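Local coordinates for protein putative O-GlcNAcase nagJ (Clostridium perfringens, PDB 6PV5) that probably acts as a hexosaminidase of glycoside hydrolase family 84, removing N-acetylhexosamine residues from glycans, the part described here being its catalytic barrel domain, at residues T337-Y342 / I368-T373; L364-E369 / V394-M399; I301-I306 / E316-F321. All blocks are in the same frame, centred on the assembly; numbering follows the deposited sequence. Where two conformers were deposited one is given.

In the fold
All three contacts belong to one (beta/alpha)8 barrel and run from its fourth strand to the loop before the seventh. Interaction 1 pairs the fifth and sixth strands, interaction 3 packs the fourth strand against the helix that leads to the fifth, and interaction 2 joins the turn entering the sixth to the loop before the seventh. The centres of interactions 2 and 3 each lie about 9 Å from that of interaction 1 and about 13 Å from each other. Thr337 OG1 meets Ile301 O at 2.7 Å, and Val370 CG2 packs on Leu364 CD2 at 3.5 Å. The predicted proton donor, Asp305, belongs to 301-306, and the side chain of Tyr342 comes within about 3 Å of its own.

Interaction 1: T337-Y342 / I368-T373; sequences TVPVEY and IEVMWT. With EDO (1,2-ethanediol), chain F.
Thr337 and Val370 form a parallel beta bridge with their CA atoms 5.0 Å apart, Thr337 N donating to Glu369 O and Met371 N returning a bond to Thr337 O at 3.0 Å. Strands 336-338 and 369-372 are consecutive, neighbouring parallel strands of the (beta/alpha)8 barrel. Side by side, Thr337 and Val370 touch through their CG2 methyls at 3.8 Å. Because Thr337 OG1 is anti to the backbone N (chi1 -167°), its methyl is the branch turned to Val370, while the hydroxyl bonds to Ile301 O. The other branch of Val370, CG1, meets Pro339 CG, 3.8 Å away. Beyond the bridge the segments are joined again by a backbone bond: Thr373 N donates to Tyr342 O at 3.0 Å, and Thr373 CG2 lies obliquely against the phenol ring, 3.7 Å from Tyr342 CD2. Tyr342 OH hydrogen-bonds Asp305, the predicted proton donor, so this end faces the probable active site. Glu341 OE2 pairs with Arg309 and accepts a 2.6 Å hydrogen bond from O1 of an ethanediol, probably from the crystallisation liquor. Outside the barrel, Phe360 of helix 355-363 packs on Thr337 and Pro339, Leu318 of helix 311-326 on Thr337, and Tyr395 of helix 385-395 on Pro339 and Val370.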
loop_
_atom_site.group_PDB
_atom_site.type_symbol
_atom_site.label_atom_id
_atom_site.label_comp_id
_atom_site.label_asym_id
_atom_site.label_seq_id
_atom_site.Cartn_x
_atom_site.Cartn_y
_atom_site.Cartn_z
ATOM N N THR A 337 18.317 -5.656 1.966
ATOM C CA THR A 337 18.889 -5.059 3.165
ATOM C C THR A 337 18.393 -3.623 3.341
ATOM O O THR A 337 17.799 -3.043 2.432
ATOM C CB THR A 337 20.426 -5.130 3.149
ATOM O OG1 THR A 337 20.904 -4.813 4.453
ATOM C CG2 THR A 337 21.074 -4.190 2.158
ATOM N N VAL A 338 18.668 -3.060 4.522
ATOM C CA VAL A 338 18.486 -1.638 4.771
ATOM C C VAL A 338 19.682 -1.157 5.583
ATOM O O VAL A 338 20.035 -1.751 6.599
ATOM C CB VAL A 338 17.135 -1.289 5.453
ATOM C CG1 VAL A 338 17.006 -1.931 6.818
ATOM C CG2 VAL A 338 16.959 0.220 5.610
ATOM N N PRO A 339 20.333 -0.052 5.158
ATOM C CA PRO A 339 21.537 0.439 5.821
ATOM C C PRO A 339 21.231 1.158 7.135
ATOM O O PRO A 339 20.071 1.451 7.433
ATOM C CB PRO A 339 22.162 1.426 4.823
ATOM C CG PRO A 339 21.236 1.471 3.623
ATOM C CD PRO A 339 19.968 0.734 3.978
ATOM N N VAL A 340 22.295 1.455 7.891
ATOM C CA VAL A 340 22.214 2.317 9.054
ATOM C C VAL A 340 21.787 3.720 8.602
ATOM O O VAL A 340 20.906 4.310 9.216
ATOM C CB VAL A 340 23.541 2.333 9.842
ATOM C CG1 VAL A 340 23.569 3.423 10.903
ATOM C CG2 VAL A 340 23.860 0.980 10.460
ATOM N N GLU A 341 22.407 4.234 7.526
ATOM C CA GLU A 341 22.081 5.539 6.967
ATOM C C GLU A 341 20.991 5.350 5.916
ATOM O O GLU A 341 21.276 5.253 4.727
ATOM C CB GLU A 341 23.346 6.254 6.451
ATOM C CG GLU A 341 24.304 6.666 7.563
ATOM C CD GLU A 341 25.703 7.185 7.224
ATOM O OE1 GLU A 341 26.147 7.087 6.053
ATOM O OE2 GLU A 341 26.366 7.678 8.152
ATOM N N TYR A 342 19.727 5.272 6.354
ATOM C CA TYR A 342 18.715 4.762 5.448
ATOM C C TYR A 342 17.904 5.885 4.824
ATOM O O TYR A 342 17.070 5.601 3.976
ATOM C CB TYR A 342 17.801 3.715 6.092
ATOM C CG TYR A 342 17.124 4.127 7.375
ATOM C CD1 TYR A 342 17.674 3.806 8.606
ATOM C CD2 TYR A 342 15.929 4.839 7.356
ATOM C CE1 TYR A 342 17.070 4.197 9.793
ATOM C CE2 TYR A 342 15.308 5.221 8.530
ATOM C CZ TYR A 342 15.878 4.910 9.746
ATOM O OH TYR A 342 15.261 5.331 10.889
ATOM N N ILE A 368 22.427 -7.426 -4.395
ATOM C CA ILE A 368 21.707 -7.296 -3.136
ATOM C C ILE A 368 20.852 -6.032 -3.205
ATOM O O ILE A 368 21.355 -4.980 -3.569
ATOM C CB ILE A 368 22.669 -7.270 -1.936
ATOM C CG1 ILE A 368 23.442 -8.591 -1.802
ATOM C CG2 ILE A 368 21.916 -6.901 -0.660
ATOM C CD1 ILE A 368 24.612 -8.538 -0.823
ATOM N N GLU A 369 19.567 -6.158 -2.840
ATOM C CA GLU A 369 18.599 -5.073 -2.895
ATOM C C GLU A 369 18.763 -4.215 -1.645
ATOM O O GLU A 369 19.040 -4.751 -0.577
ATOM C CB GLU A 369 17.186 -5.644 -3.033
ATOM C CG GLU A 369 17.069 -6.677 -4.150
ATOM C CD GLU A 369 17.042 -6.090 -5.556
ATOM O OE1 GLU A 369 17.331 -4.874 -5.708
ATOM O OE2 GLU A 369 16.713 -6.836 -6.502
ATOM N N VAL A 370 18.643 -2.886 -1.818
ATOM C CA VAL A 370 18.836 -1.913 -0.750
ATOM C C VAL A 370 17.628 -0.977 -0.685
ATOM O O VAL A 370 17.267 -0.347 -1.682
ATOM C CB VAL A 370 20.143 -1.109 -0.897
ATOM C CG1 VAL A 370 20.353 -0.148 0.266
ATOM C CG2 VAL A 370 21.354 -2.030 -0.979
ATOM N N MET A 371 17.054 -0.881 0.526
ATOM C CA MET A 371 15.882 -0.062 0.817
ATOM C C MET A 371 16.337 1.269 1.403
ATOM O O MET A 371 17.306 1.338 2.155
ATOM C CB MET A 371 14.935 -0.776 1.799
ATOM C CG MET A 371 14.289 -2.012 1.158
ATOM S SD MET A 371 13.065 -2.916 2.183
ATOM C CE MET A 371 14.027 -3.469 3.587
ATOM N N TRP A 372 15.641 2.335 1.016
ATOM C CA TRP A 372 15.854 3.609 1.673
ATOM C C TRP A 372 14.513 4.331 1.749
ATOM O O TRP A 372 13.554 3.914 1.091
ATOM C CB TRP A 372 16.959 4.402 0.942
ATOM C CG TRP A 372 16.544 5.578 0.107
ATOM C CD1 TRP A 372 16.897 6.884 0.326
ATOM C CD2 TRP A 372 15.812 5.569 -1.135
ATOM N NE1 TRP A 372 16.416 7.686 -0.679
ATOM C CE2 TRP A 372 15.721 6.914 -1.573
ATOM C CE3 TRP A 372 15.191 4.571 -1.901
ATOM C CZ2 TRP A 372 15.051 7.278 -2.740
ATOM C CZ3 TRP A 372 14.535 4.932 -3.057
ATOM C CH2 TRP A 372 14.462 6.263 -3.474
ATOM N N THR A 373 14.436 5.385 2.573
ATOM C CA THR A 373 13.123 5.965 2.843
ATOM C C THR A 373 12.865 7.239 2.035
ATOM O O THR A 373 11.763 7.796 2.106
ATOM C CB THR A 373 12.949 6.207 4.351
ATOM O OG1 THR A 373 13.992 7.095 4.771
ATOM C CG2 THR A 373 12.977 4.927 5.166
HETATM C C1 EDO F . 29.410 8.843 9.115
HETATM O O1 EDO F . 28.974 7.966 8.115
HETATM C C2 EDO F . 29.622 8.001 10.246
HETATM O O2 EDO F . 30.522 7.040 9.751
#

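Interaction 2: L364-E369 / V394-M399; sequences LDKDIE and VYNRKM
Arg397 meets the type I beta turn Asp365-Ile368, which joins helix 355-363 to strand 369-372 of the (beta/alpha)8 barrel; the arginine itself follows helix 385-395, in the corresponding link to the next strand. Its guanidinium is held by backbone carbonyls. NH2 donates to Leu364 O at 2.9 Å, the oxygen close to the guanidinium plane. NH1 donates twice, to Asp365 O at 2.7 Å and to Ile368 O at 2.8 Å. Ile368 O receives its bond on a lone pair, whereas NH1 stands above the carbonyl plane of Asp365; Ile368 N, closing the turn, reaches Asp365 O from the opposite face. A bend at chi3 (78°) turns Arg397 NE out of the line of the chain to donate almost straight to Tyr395 O, at 170°, so that four carbonyls fix the rotation of the group. Lys366 CA lies over the rim of one guanidinium face, 3.3 Å above its plane, while Leu364 CD2 approaches NH1 of Arg397 at 3.7 Å, the two side chains roughly perpendicular. Further along, Glu369 OE2 makes a salt bridge with Lys187, and a water lies between Glu369 OE1 and Lys398 O, 2.7 Å from the latter.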
loop_
_atom_site.group_PDB
_atom_site.type_symbol
_atom_site.label_atom_id
_atom_site.label_comp_id
_atom_site.label_asym_id
_atom_site.label_seq_id
_atom_site.Cartn_x
_atom_site.Cartn_y
_atom_site.Cartn_z
ATOM N N LEU A 364 29.278 -3.580 -0.933
ATOM C CA LEU A 364 28.123 -4.467 -1.021
ATOM C C LEU A 364 27.911 -4.953 -2.452
ATOM O O LEU A 364 27.847 -4.129 -3.351
ATOM C CB LEU A 364 26.885 -3.695 -0.548
ATOM C CG LEU A 364 25.597 -4.512 -0.430
ATOM C CD1 LEU A 364 25.704 -5.493 0.734
ATOM C CD2 LEU A 364 24.376 -3.602 -0.254
ATOM N N ASP A 365 27.710 -6.276 -2.638
ATOM C CA ASP A 365 27.407 -6.868 -3.935
ATOM C C ASP A 365 26.178 -6.235 -4.588
ATOM O O ASP A 365 25.111 -6.130 -3.975
ATOM C CB ASP A 365 27.028 -8.348 -3.814
ATOM C CG ASP A 365 28.107 -9.324 -3.370
ATOM O OD1 ASP A 365 29.298 -8.927 -3.306
ATOM O OD2 ASP A 365 27.738 -10.505 -3.107
ATOM N N LYS A 366 26.287 -5.993 -5.894
ATOM C CA LYS A 366 25.317 -5.235 -6.669
ATOM C C LYS A 366 23.966 -5.938 -6.813
ATOM O O LYS A 366 22.961 -5.284 -7.118
ATOM C CB LYS A 366 25.880 -4.811 -8.028
ATOM C CG LYS A 366 26.969 -3.742 -7.970
ATOM C CD LYS A 366 27.090 -2.923 -9.246
ATOM C CE LYS A 366 28.492 -2.433 -9.567
ATOM N NZ LYS A 366 29.204 -1.911 -8.372
ATOM N N ASP A 367 23.921 -7.256 -6.601
ATOM C CA ASP A 367 22.663 -7.965 -6.782
ATOM C C ASP A 367 21.887 -8.046 -5.460
ATOM O O ASP A 367 20.825 -8.668 -5.404
ATOM C CB ASP A 367 22.878 -9.304 -7.499
ATOM C CG ASP A 367 23.679 -10.321 -6.704
ATOM O OD1 ASP A 367 24.198 -9.960 -5.609
ATOM O OD2 ASP A 367 23.783 -11.474 -7.184
ATOM N N ILE A 368 22.427 -7.426 -4.395
ATOM C CA ILE A 368 21.707 -7.296 -3.136
ATOM C C ILE A 368 20.852 -6.032 -3.205
ATOM O O ILE A 368 21.355 -4.980 -3.569
ATOM C CB ILE A 368 22.669 -7.270 -1.936
ATOM C CG1 ILE A 368 23.442 -8.591 -1.802
ATOM C CG2 ILE A 368 21.916 -6.901 -0.660
ATOM C CD1 ILE A 368 24.612 -8.538 -0.823
ATOM N N GLU A 369 19.567 -6.158 -2.840
ATOM C CA GLU A 369 18.599 -5.073 -2.895
ATOM C C GLU A 369 18.763 -4.215 -1.645
ATOM O O GLU A 369 19.040 -4.751 -0.577
ATOM C CB GLU A 369 17.186 -5.644 -3.033
ATOM C CG GLU A 369 17.069 -6.677 -4.150
ATOM C CD GLU A 369 17.042 -6.090 -5.556
ATOM O OE1 GLU A 369 17.331 -4.874 -5.708
ATOM O OE2 GLU A 369 16.713 -6.836 -6.502
ATOM N N VAL A 394 24.917 6.615 -5.919
ATOM C CA VAL A 394 25.897 6.262 -4.903
ATOM C C VAL A 394 25.982 4.738 -4.798
ATOM O O VAL A 394 27.063 4.203 -4.583
ATOM C CB VAL A 394 25.561 6.917 -3.546
ATOM C CG1 VAL A 394 26.476 6.435 -2.433
ATOM C CG2 VAL A 394 25.576 8.440 -3.641
ATOM N N TYR A 395 24.835 4.048 -4.944
ATOM C CA TYR A 395 24.736 2.618 -4.679
ATOM C C TYR A 395 24.951 1.803 -5.954
ATOM O O TYR A 395 25.054 0.575 -5.893
ATOM C CB TYR A 395 23.400 2.278 -3.998
ATOM C CG TYR A 395 23.482 2.299 -2.492
ATOM C CD1 TYR A 395 23.187 3.446 -1.768
ATOM C CD2 TYR A 395 23.855 1.164 -1.790
ATOM C CE1 TYR A 395 23.290 3.465 -0.386
ATOM C CE2 TYR A 395 23.951 1.162 -0.410
ATOM C CZ TYR A 395 23.682 2.322 0.293
ATOM O OH TYR A 395 23.799 2.323 1.651
ATOM N N ASN A 396 24.967 2.477 -7.112
ATOM C CA ASN A 396 25.308 1.818 -8.365
ATOM C C ASN A 396 24.273 0.743 -8.690
ATOM O O ASN A 396 24.635 -0.311 -9.214
ATOM C CB ASN A 396 26.718 1.211 -8.310
ATOM C CG ASN A 396 27.782 2.284 -8.293
ATOM O OD1 ASN A 396 27.870 3.065 -9.240
ATOM N ND2 ASN A 396 28.543 2.362 -7.206
ATOM N N ARG A 397 23.000 1.011 -8.346
ATOM C CA ARG A 397 21.913 0.066 -8.539
ATOM C C ARG A 397 20.589 0.793 -8.318
ATOM O O ARG A 397 20.542 1.829 -7.657
ATOM C CB ARG A 397 22.034 -1.120 -7.571
ATOM C CG ARG A 397 21.747 -0.750 -6.121
ATOM C CD ARG A 397 22.206 -1.745 -5.078
ATOM N NE ARG A 397 23.636 -1.631 -4.863
ATOM C CZ ARG A 397 24.392 -2.576 -4.306
ATOM N NH1 ARG A 397 23.849 -3.718 -3.909
ATOM N NH2 ARG A 397 25.690 -2.378 -4.147
ATOM N N LYS A 398 19.532 0.233 -8.901
ATOM C CA LYS A 398 18.172 0.644 -8.611
ATOM C C LYS A 398 17.834 0.377 -7.140
ATOM O O LYS A 398 18.075 -0.698 -6.605
ATOM C CB LYS A 398 17.204 -0.058 -9.553
ATOM C CG LYS A 398 17.169 0.518 -10.955
ATOM C CD LYS A 398 16.029 -0.077 -11.742
ATOM C CE LYS A 398 15.855 0.511 -13.121
ATOM N NZ LYS A 398 14.453 0.353 -13.572
ATOM N N MET A 399 17.302 1.404 -6.482
ATOM C CA MET A 399 17.028 1.321 -5.054
ATOM C C MET A 399 15.626 0.739 -4.850
ATOM O O MET A 399 14.852 0.651 -5.804
ATOM C CB MET A 399 17.118 2.728 -4.458
ATOM C CG MET A 399 18.532 3.300 -4.546
ATOM S SD MET A 399 19.803 2.304 -3.716
ATOM C CE MET A 399 19.439 2.531 -1.975
HETATM O O HOH W 1 17.796 -2.229 -4.381
#

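Interaction 3: I301-I306 / E316-F321; sequences ILWDDI and EVLNRF
Leu318 touches both Ile301 and Trp303, one methyl to each. CD2 faces the isoleucine, 3.5 Å from Ile301 CB, and the two side chains run antiparallel, flank to flank. The other methyl, CD1, comes to the edge of the indole, where it lies 3.7 Å from Trp303 NE1. Leu318 CG lies in the indole plane, beside the same nitrogen. The indole N-H is buried against hydrocarbon and finds no hydrogen-bond partner in the structure. A little further round the same rim, Val317 CG1 approaches Trp303 CZ2 at 4.1 Å, so the helix meets the indole edge-on. Within its own segment the ring has another neighbour, as CG2 of Ile301 rests over the rim of one face. Strand 298-302 and helix 311-326 belong to a beta-alpha-beta unit of the (beta/alpha)8 barrel, and this is the packing of the helix on the strand that precedes it. One turn along the helix from Val317, Phe321 offers a ring face to Ile301. The isoleucine was modelled in two conformers; in the one described, its CD1 forms a CH-pi contact 4.2 Å from the centroid of the Phe321 ring and 20° off the normal. Leu284, from helix 274-294, touches Ile301, Val317 and Phe321.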
loop_
_atom_site.group_PDB
_atom_site.type_symbol
_atom_site.label_atom_id
_atom_site.label_comp_id
_atom_site.label_asym_id
_atom_site.label_seq_id
_atom_site.Cartn_x
_atom_site.Cartn_y
_atom_site.Cartn_z
ATOM N N ILE A 301 18.147 -8.884 5.586
ATOM C CA ILE A 301 18.902 -8.591 6.788
ATOM C C ILE A 301 18.933 -7.072 6.937
ATOM O O ILE A 301 19.383 -6.368 6.031
ATOM C CB ILE A 301 20.322 -9.193 6.725
ATOM C CG1 ILE A 301 20.310 -10.683 6.368
ATOM C CG2 ILE A 301 21.063 -8.924 8.024
ATOM C CD1 ILE A 301 21.686 -11.314 6.316
ATOM N N LEU A 302 18.470 -6.593 8.095
ATOM C CA LEU A 302 18.243 -5.170 8.326
ATOM C C LEU A 302 19.320 -4.635 9.266
ATOM O O LEU A 302 19.626 -5.290 10.257
ATOM C CB LEU A 302 16.855 -5.049 8.973
ATOM C CG LEU A 302 15.632 -4.871 8.061
ATOM C CD1 LEU A 302 15.697 -5.582 6.717
ATOM C CD2 LEU A 302 14.324 -5.183 8.773
ATOM N N TRP A 303 19.884 -3.447 8.967
ATOM C CA TRP A 303 20.724 -2.754 9.941
ATOM C C TRP A 303 20.104 -1.432 10.403
ATOM O O TRP A 303 20.788 -0.600 10.986
ATOM C CB TRP A 303 22.141 -2.523 9.399
ATOM C CG TRP A 303 22.764 -3.748 8.796
ATOM C CD1 TRP A 303 22.794 -4.085 7.474
ATOM C CD2 TRP A 303 23.406 -4.823 9.504
ATOM N NE1 TRP A 303 23.428 -5.285 7.306
ATOM C CE2 TRP A 303 23.826 -5.758 8.531
ATOM C CE3 TRP A 303 23.697 -5.074 10.853
ATOM C CZ2 TRP A 303 24.513 -6.925 8.870
ATOM C CZ3 TRP A 303 24.361 -6.236 11.192
ATOM C CH2 TRP A 303 24.759 -7.143 10.208
ATOM N N ASP A 304 18.824 -1.206 10.110
ATOM C CA ASP A 304 18.211 0.056 10.502
ATOM C C ASP A 304 18.159 0.144 12.024
ATOM O O ASP A 304 17.858 -0.834 12.707
ATOM C CB ASP A 304 16.815 0.252 9.902
ATOM C CG ASP A 304 15.789 -0.784 10.339
ATOM O OD1 ASP A 304 16.066 -1.987 10.187
ATOM O OD2 ASP A 304 14.709 -0.381 10.816
ATOM N N ASP A 305 18.457 1.338 12.543
ATOM C CA ASP A 305 18.237 1.624 13.951
ATOM C C ASP A 305 19.024 0.646 14.837
ATOM O O ASP A 305 18.431 -0.071 15.637
ATOM C CB ASP A 305 16.734 1.663 14.288
ATOM C CG ASP A 305 15.863 2.579 13.431
ATOM O OD1 ASP A 305 16.184 3.797 13.306
ATOM O OD2 ASP A 305 14.833 2.075 12.921
ATOM N N ILE A 306 20.359 0.639 14.694
ATOM C CA ILE A 306 21.254 -0.012 15.639
ATOM C C ILE A 306 22.441 0.897 15.963
ATOM O O ILE A 306 22.480 2.067 15.563
ATOM C CB ILE A 306 21.740 -1.381 15.127
ATOM C CG1 ILE A 306 22.427 -1.265 13.762
ATOM C CG2 ILE A 306 20.602 -2.393 15.133
ATOM C CD1 ILE A 306 23.489 -2.303 13.508
ATOM N N GLU A 316 30.020 -6.979 4.449
ATOM C CA GLU A 316 30.701 -8.261 4.312
ATOM C C GLU A 316 29.821 -9.413 4.798
ATOM O O GLU A 316 29.716 -10.422 4.099
ATOM C CB GLU A 316 32.094 -8.241 4.947
ATOM C CG GLU A 316 33.086 -7.490 4.082
ATOM C CD GLU A 316 34.471 -7.351 4.686
ATOM O OE1 GLU A 316 34.650 -7.762 5.863
ATOM O OE2 GLU A 316 35.374 -6.834 3.974
ATOM N N VAL A 317 29.175 -9.241 5.967
ATOM C CA VAL A 317 28.225 -10.224 6.481
ATOM C C VAL A 317 27.182 -10.503 5.408
ATOM O O VAL A 317 26.886 -11.663 5.140
ATOM C CB VAL A 317 27.579 -9.796 7.817
ATOM C CG1 VAL A 317 26.250 -10.499 8.076
ATOM C CG2 VAL A 317 28.529 -9.972 8.991
ATOM N N LEU A 318 26.689 -9.436 4.756
ATOM C CA LEU A 318 25.678 -9.560 3.713
ATOM C C LEU A 318 26.213 -10.298 2.480
ATOM O O LEU A 318 25.481 -11.075 1.865
ATOM C CB LEU A 318 25.156 -8.172 3.300
ATOM C CG LEU A 318 24.274 -7.411 4.304
ATOM C CD1 LEU A 318 23.896 -6.042 3.743
ATOM C CD2 LEU A 318 22.996 -8.181 4.629
ATOM N N ASN A 319 27.441 -9.976 2.049
ATOM C CA ASN A 319 28.008 -10.590 0.842
ATOM C C ASN A 319 28.253 -12.087 1.071
ATOM O O ASN A 319 27.929 -12.910 0.221
ATOM C CB ASN A 319 29.340 -9.957 0.410
ATOM C CG ASN A 319 29.270 -8.486 0.046
ATOM O OD1 ASN A 319 28.256 -7.981 -0.439
ATOM N ND2 ASN A 319 30.371 -7.788 0.255
ATOM N N ARG A 320 28.771 -12.426 2.251
ATOM C CA ARG A 320 28.987 -13.811 2.631
ATOM C C ARG A 320 27.662 -14.569 2.656
ATOM O O ARG A 320 27.581 -15.667 2.102
ATOM C CB ARG A 320 29.711 -13.889 3.973
ATOM C CG ARG A 320 30.511 -15.175 4.151
ATOM C CD ARG A 320 31.097 -15.248 5.547
ATOM N NE ARG A 320 31.373 -16.629 5.921
ATOM C CZ ARG A 320 31.891 -16.988 7.086
ATOM N NH1 ARG A 320 32.204 -16.070 7.981
ATOM N NH2 ARG A 320 32.098 -18.263 7.362
ATOM N N PHE A 321 26.622 -13.965 3.260
ATOM C CA PHE A 321 25.329 -14.618 3.363
ATOM C C PHE A 321 24.772 -14.848 1.966
ATOM O O PHE A 321 24.190 -15.899 1.686
ATOM C CB PHE A 321 24.354 -13.823 4.244
ATOM C CG PHE A 321 23.022 -14.503 4.462
ATOM C CD1 PHE A 321 22.819 -15.334 5.551
ATOM C CD2 PHE A 321 21.978 -14.327 3.564
ATOM C CE1 PHE A 321 21.590 -15.955 5.751
ATOM C CE2 PHE A 321 20.755 -14.955 3.760
ATOM C CZ PHE A 321 20.562 -15.770 4.854
#